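Local atomic coordinates of glutathione S-transferase (PDB entry 4GF0), a protein that probably conjugates glutathione to electrophilic substrates, as a glutathione S-transferase homolog that binds glutathione between its thioredoxin-like and helical domains. Residues Y7-T12 with V31-A36; G83-D88 with F159-P164. One frame throughout, in Å; residues are numbered along the deposited sequence.

Interaction 1. Residues Y7-T12 with V31-A36; sequences YFTPGT and VRVDFA. With GSH (glutathione), chain D.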
loop_
_atom_site.group_PDB
_atom_site.type_symbol
_atom_site.label_atom_id
_atom_site.label_comp_id
_atom_site.label_asym_id
_atom_site.label_seq_id
_atom_site.Cartn_x
_atom_site.Cartn_y
_atom_site.Cartn_z
ATOM N N TYR A 7 -7.231 5.568 -15.417
ATOM C CA TYR A 7 -8.213 6.473 -14.836
ATOM C C TYR A 7 -7.509 7.289 -13.756
ATOM O O TYR A 7 -6.903 6.731 -12.854
ATOM C CB TYR A 7 -9.368 5.665 -14.244
ATOM C CG TYR A 7 -10.106 4.904 -15.311
ATOM C CD1 TYR A 7 -9.671 3.657 -15.737
ATOM C CD2 TYR A 7 -11.222 5.455 -15.926
ATOM C CE1 TYR A 7 -10.352 2.971 -16.746
ATOM C CE2 TYR A 7 -11.899 4.776 -16.916
ATOM C CZ TYR A 7 -11.460 3.544 -17.322
ATOM O OH TYR A 7 -12.147 2.881 -18.312
ATOM N N PHE A 8 -7.587 8.608 -13.869
ATOM C CA PHE A 8 -6.806 9.483 -13.013
ATOM C C PHE A 8 -7.580 10.753 -12.720
ATOM O O PHE A 8 -8.591 11.057 -13.364
ATOM C CB PHE A 8 -5.500 9.869 -13.723
ATOM C CG PHE A 8 -5.660 11.019 -14.675
ATOM C CD1 PHE A 8 -6.176 10.812 -15.951
ATOM C CD2 PHE A 8 -5.325 12.317 -14.293
ATOM C CE1 PHE A 8 -6.344 11.878 -16.831
ATOM C CE2 PHE A 8 -5.507 13.377 -15.162
ATOM C CZ PHE A 8 -6.011 13.158 -16.433
ATOM N N THR A 9 -7.072 11.523 -11.764
ATOM C CA THR A 9 -7.635 12.826 -11.453
ATOM C C THR A 9 -6.445 13.734 -11.207
ATOM O O THR A 9 -5.512 13.327 -10.514
ATOM C CB THR A 9 -8.503 12.745 -10.194
ATOM O OG1 THR A 9 -9.565 11.807 -10.411
ATOM C CG2 THR A 9 -9.095 14.116 -9.842
ATOM N N PRO A 10 -6.455 14.946 -11.786
ATOM C CA PRO A 10 -5.277 15.809 -11.618
ATOM C C PRO A 10 -4.980 16.041 -10.138
ATOM O O PRO A 10 -5.920 16.149 -9.344
ATOM C CB PRO A 10 -5.704 17.120 -12.288
ATOM C CG PRO A 10 -6.744 16.700 -13.296
ATOM C CD PRO A 10 -7.490 15.572 -12.631
ATOM N N GLY A 11 -3.701 16.061 -9.770
ATOM C CA GLY A 11 -3.313 16.380 -8.406
ATOM C C GLY A 11 -3.447 15.225 -7.429
ATOM O O GLY A 11 -3.174 15.387 -6.237
ATOM N N THR A 12 -3.877 14.065 -7.917
ATOM C CA THR A 12 -4.039 12.900 -7.044
ATOM C C THR A 12 -2.911 11.896 -7.224
ATOM O O THR A 12 -2.055 12.036 -8.116
ATOM C CB THR A 12 -5.400 12.192 -7.253
ATOM O OG1 THR A 12 -5.442 11.586 -8.552
ATOM C CG2 THR A 12 -6.555 13.184 -7.111
ATOM N N VAL A 31 -7.811 8.803 -18.758
ATOM C CA VAL A 31 -9.214 9.164 -18.622
ATOM C C VAL A 31 -9.398 9.926 -17.334
ATOM O O VAL A 31 -9.143 9.395 -16.252
ATOM C CB VAL A 31 -10.123 7.930 -18.584
ATOM C CG1 VAL A 31 -11.579 8.348 -18.326
ATOM C CG2 VAL A 31 -10.004 7.155 -19.871
ATOM N N ARG A 32 -9.862 11.167 -17.443
ATOM C CA ARG A 32 -10.027 11.995 -16.252
ATOM C C ARG A 32 -11.317 11.658 -15.503
ATOM O O ARG A 32 -12.389 11.560 -16.104
ATOM C CB ARG A 32 -9.984 13.485 -16.620
ATOM C CG ARG A 32 -10.100 14.409 -15.409
ATOM C CD ARG A 32 -9.688 15.836 -15.751
ATOM N NE ARG A 32 -10.572 16.456 -16.734
ATOM C CZ ARG A 32 -11.740 17.021 -16.440
ATOM N NH1 ARG A 32 -12.179 17.035 -15.187
ATOM N NH2 ARG A 32 -12.474 17.569 -17.401
ATOM N N VAL A 33 -11.197 11.447 -14.190
ATOM C CA VAL A 33 -12.347 11.210 -13.336
ATOM C C VAL A 33 -12.570 12.490 -12.542
ATOM O O VAL A 33 -11.678 12.941 -11.829
ATOM C CB VAL A 33 -12.103 10.025 -12.388
ATOM C CG1 VAL A 33 -13.299 9.818 -11.479
ATOM C CG2 VAL A 33 -11.808 8.759 -13.198
ATOM N N ASP A 34 -13.750 13.083 -12.689
ATOM C CA ASP A 34 -14.020 14.423 -12.165
ATOM C C ASP A 34 -14.555 14.419 -10.725
ATOM O O ASP A 34 -15.728 14.113 -10.494
ATOM C CB ASP A 34 -15.005 15.133 -13.097
ATOM C CG ASP A 34 -15.159 16.608 -12.784
ATOM O OD1 ASP A 34 -14.358 17.151 -11.995
ATOM O OD2 ASP A 34 -16.084 17.230 -13.347
ATOM N N PHE A 35 -13.698 14.767 -9.765
ATOM C CA PHE A 35 -14.086 14.816 -8.349
ATOM C C PHE A 35 -15.086 15.930 -8.067
ATOM O O PHE A 35 -15.804 15.890 -7.064
ATOM C CB PHE A 35 -12.864 15.049 -7.456
ATOM C CG PHE A 35 -12.007 13.834 -7.243
ATOM C CD1 PHE A 35 -12.155 12.695 -8.024
ATOM C CD2 PHE A 35 -11.042 13.834 -6.246
ATOM C CE1 PHE A 35 -11.352 11.577 -7.819
ATOM C CE2 PHE A 35 -10.233 12.723 -6.035
ATOM C CZ PHE A 35 -10.390 11.589 -6.825
ATOM N N ALA A 36 -15.115 16.939 -8.936
ATOM C CA ALA A 36 -15.977 18.103 -8.726
ATOM C C ALA A 36 -17.455 17.730 -8.787
ATOM O O ALA A 36 -18.300 18.435 -8.243
ATOM C CB ALA A 36 -15.656 19.196 -9.737
HETATM N N1 GSH D . -4.751 3.045 -1.525
HETATM C CA1 GSH D . -5.174 3.709 -2.737
HETATM C C1 GSH D . -4.045 3.747 -3.718
HETATM O O11 GSH D . -4.274 3.644 -4.954
HETATM O O12 GSH D . -2.862 3.908 -3.313
HETATM C CB1 GSH D . -5.579 5.132 -2.436
HETATM C CG1 GSH D . -6.446 5.615 -3.602
HETATM C CD1 GSH D . -7.101 6.949 -3.224
HETATM O OE1 GSH D . -7.595 7.118 -2.109
HETATM N N2 GSH D . -7.127 8.021 -4.215
HETATM C CA2 GSH D . -7.750 9.279 -3.881
HETATM C C2 GSH D . -9.199 9.186 -4.278
HETATM O O2 GSH D . -9.547 8.481 -5.217
HETATM C CB2 GSH D . -7.105 10.409 -4.617
HETATM S SG2 GSH D . -5.433 10.635 -4.034
HETATM N N3 GSH D . -10.226 9.916 -3.546
HETATM C CA3 GSH D . -11.612 9.796 -3.982
HETATM C C3 GSH D . -12.555 9.729 -2.807
HETATM O O31 GSH D . -12.120 9.440 -1.655
HETATM O O32 GSH D . -13.798 9.943 -2.977
#
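In the parallel pairing of strands 4-8 and 28-32, which closes the first beta-alpha-beta unit of the thioredoxin-like domain, Phe8 reaches the edge strand through both backbone polar atoms. Phe8 N donates to Val31 O (3.0 Å), and Phe8 O accepts from Val33 N (2.8 Å, N-H...O 163°). On one face of the sheet the Tyr7 ring lies alongside Val31, Tyr7 CD2 being 3.8 Å from Val31 CG1; on the other, the CE1-CZ side of the Phe8 ring lies against Arg32 CB. Beyond the strands Thr9 takes over. With its OG1 anti to the carbonyl carbon (chi1 -60°), the hydroxyl donates to Val33 O at 2.8 Å, while the methyl CG2 makes a CH-pi contact over the Phe35 ring, 3.8 Å from its centroid and 8° off the normal. Thr9 O accepts from both N and OG1 of Thr12 in a type II turn through Pro10 and Gly11. Glutathione lies beyond: Thr12 CB is 3.6 Å from its SG2, and Phe35 CZ is 3.6 Å from its CA3. Gln40 and Val54 add to this pocket. Such a site, at the C-terminal end of the first strand, is characteristic of the glutathione-binding thioredoxin fold.

Interaction 2. Residues G83-D88 with F159-P164; sequences GLVPTD and FSLADP
The Phe159 ring meets Leu84 at its edge, close to the ring plane, where the methyl CD2 of Leu84 stands 3.6 Å from Phe159 CE2. The two side chains run side by side and point the same way. Outside the pair, Arg196 forms a cation-pi interaction with this ring and Tyr153 meets it edge-to-face. Phe159 has CG anti to the backbone N (chi1 -175°), which brings the CD2-CE2 edge of the ring to Leu84 CD2.

The backbones join at Leu84 O, which accepts from Leu161 N at 3.0 Å; the donor lies in the carbonyl plane, though the bond is bent, with an N-H...O angle of 144°. Ser160 CA also approaches Leu84 O, at 3.3 Å. One water donates to both Gly83 O and Phe159 O and so bridges the two segments beside the direct bond. Leu161 crosses Leu84 at about a right angle: Leu161 CD2 packs 3.7 Å from Leu84 CB, while Leu161 CD1 lies 3.6 Å from Val85 CG2.

Ser160 and Asp163 form a capping box. Ser160 N donates to Asp163 OD2 (2.7 Å), which uses its anti lone pair, and Ser160 OG accepts from Ala162 N at 3.3 Å. Asp163 OD1 takes the backbone N of Val154, so both oxygens of this buried carboxylate are engaged, which should hold its rotation. The Ser-Leu-Ala-Asp sequence matches the N-capping box well known at this helix in glutathione transferases.

Loop 83-88, between helices 68-78 and 89-111, thus meets the start of helix 162-170: Val85 and Leu161 both rest on Asp73 and Ala76 of the first of these helices, Pro86 and Leu161 on Met95 of the second, while Phe159 touches Met193 of helix 184-194.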
loop_
_atom_site.group_PDB
_atom_site.type_symbol
_atom_site.label_atom_id
_atom_site.label_comp_id
_atom_site.label_asym_id
_atom_site.label_seq_id
_atom_site.Cartn_x
_atom_site.Cartn_y
_atom_site.Cartn_z
ATOM N N GLY A 83 14.217 -0.122 -16.380
ATOM C CA GLY A 83 14.992 -0.309 -15.161
ATOM C C GLY A 83 14.374 0.334 -13.930
ATOM O O GLY A 83 15.084 0.843 -13.057
ATOM N N LEU A 84 13.047 0.300 -13.842
ATOM C CA LEU A 84 12.355 0.972 -12.737
ATOM C C LEU A 84 12.446 0.239 -11.395
ATOM O O LEU A 84 12.177 0.828 -10.350
ATOM C CB LEU A 84 10.891 1.215 -13.104
ATOM C CG LEU A 84 10.673 2.243 -14.221
ATOM C CD1 LEU A 84 9.229 2.199 -14.723
ATOM C CD2 LEU A 84 11.018 3.627 -13.704
ATOM N N VAL A 85 12.808 -1.039 -11.423
ATOM C CA VAL A 85 13.011 -1.822 -10.205
ATOM C C VAL A 85 14.421 -2.390 -10.230
ATOM O O VAL A 85 14.821 -3.016 -11.224
ATOM C CB VAL A 85 11.998 -2.986 -10.112
ATOM C CG1 VAL A 85 12.269 -3.859 -8.869
ATOM C CG2 VAL A 85 10.576 -2.448 -10.091
ATOM N N PRO A 86 15.188 -2.176 -9.149
ATOM C CA PRO A 86 16.550 -2.712 -9.068
ATOM C C PRO A 86 16.572 -4.237 -9.151
ATOM O O PRO A 86 15.660 -4.910 -8.671
ATOM C CB PRO A 86 17.014 -2.309 -7.664
ATOM C CG PRO A 86 16.098 -1.243 -7.232
ATOM C CD PRO A 86 14.811 -1.400 -7.952
ATOM N N THR A 87 17.615 -4.793 -9.752
ATOM C CA THR A 87 17.757 -6.244 -9.775
ATOM C C THR A 87 18.144 -6.796 -8.402
ATOM O O THR A 87 17.765 -7.911 -8.050
ATOM C CB THR A 87 18.771 -6.703 -10.837
ATOM O OG1 THR A 87 20.038 -6.090 -10.578
ATOM C CG2 THR A 87 18.296 -6.314 -12.220
ATOM N N ASP A 88 18.904 -6.018 -7.637
ATOM C CA ASP A 88 19.286 -6.430 -6.287
ATOM C C ASP A 88 18.063 -6.430 -5.382
ATOM O O ASP A 88 17.392 -5.407 -5.257
ATOM C CB ASP A 88 20.322 -5.477 -5.700
ATOM C CG ASP A 88 20.612 -5.771 -4.240
ATOM O OD1 ASP A 88 21.105 -6.876 -3.943
ATOM O OD2 ASP A 88 20.344 -4.901 -3.388
ATOM N N PHE A 159 17.038 6.244 -10.117
ATOM C CA PHE A 159 15.597 6.435 -10.147
ATOM C C PHE A 159 14.890 5.081 -10.049
ATOM O O PHE A 159 15.386 4.065 -10.560
ATOM C CB PHE A 159 15.262 7.090 -11.488
ATOM C CG PHE A 159 13.823 7.471 -11.658
ATOM C CD1 PHE A 159 13.349 8.675 -11.156
ATOM C CD2 PHE A 159 12.955 6.662 -12.373
ATOM C CE1 PHE A 159 12.030 9.044 -11.341
ATOM C CE2 PHE A 159 11.628 7.022 -12.553
ATOM C CZ PHE A 159 11.166 8.224 -12.037
ATOM N N SER A 160 13.723 5.051 -9.410
ATOM C CA SER A 160 12.973 3.801 -9.275
ATOM C C SER A 160 11.495 4.099 -9.122
ATOM O O SER A 160 11.092 5.259 -9.078
ATOM C CB SER A 160 13.452 3.011 -8.045
ATOM O OG SER A 160 13.047 3.648 -6.839
ATOM N N LEU A 161 10.685 3.046 -9.010
ATOM C CA LEU A 161 9.255 3.226 -8.764
ATOM C C LEU A 161 8.917 4.059 -7.536
ATOM O O LEU A 161 7.839 4.650 -7.478
ATOM C CB LEU A 161 8.552 1.878 -8.602
ATOM C CG LEU A 161 8.550 0.934 -9.793
ATOM C CD1 LEU A 161 7.785 -0.312 -9.343
ATOM C CD2 LEU A 161 7.886 1.589 -11.021
ATOM N N ALA A 162 9.809 4.104 -6.551
ATOM C CA ALA A 162 9.500 4.854 -5.341
ATOM C C ALA A 162 9.427 6.347 -5.631
ATOM O O ALA A 162 8.726 7.084 -4.944
ATOM C CB ALA A 162 10.513 4.571 -4.235
ATOM N N ASP A 163 10.135 6.787 -6.668
ATOM C CA ASP A 163 10.261 8.212 -6.953
ATOM C C ASP A 163 8.987 8.900 -7.472
ATOM O O ASP A 163 8.616 9.947 -6.944
ATOM C CB ASP A 163 11.485 8.474 -7.835
ATOM C CG ASP A 163 12.769 8.051 -7.152
ATOM O OD1 ASP A 163 13.025 8.564 -6.037
ATOM O OD2 ASP A 163 13.495 7.186 -7.705
ATOM N N PRO A 164 8.305 8.322 -8.478
ATOM C CA PRO A 164 7.042 8.966 -8.863
ATOM C C PRO A 164 6.045 8.989 -7.715
ATOM O O PRO A 164 5.319 9.962 -7.539
ATOM C CB PRO A 164 6.499 8.038 -9.952
ATOM C CG PRO A 164 7.714 7.429 -10.547
ATOM C CD PRO A 164 8.656 7.225 -9.403
HETATM O O HOH W 1 15.734 1.222 -10.400
#

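Both contacts are partly buried and lie on opposite sides of the chain's centre, their centres 25 Å apart. They follow each other along the chain and share no secondary-structure element. Interaction 1 stays within the N-terminal domain, where regular parallel strand bonds give way to a threonine hydroxyl bond and a CH-pi contact beside the ligand. In interaction 2 the loop leaving helix 68-78 meets a C-terminal helix start through one direct backbone bond, a water bridge and leucine and valine methyls; its polar side chains Ser160, Asp163 and Asp88 serve helix starts. Interaction 1 helps line the glutathione pocket, whereas Leu161 of interaction 2 remains about 13 Å from a bound glutathione.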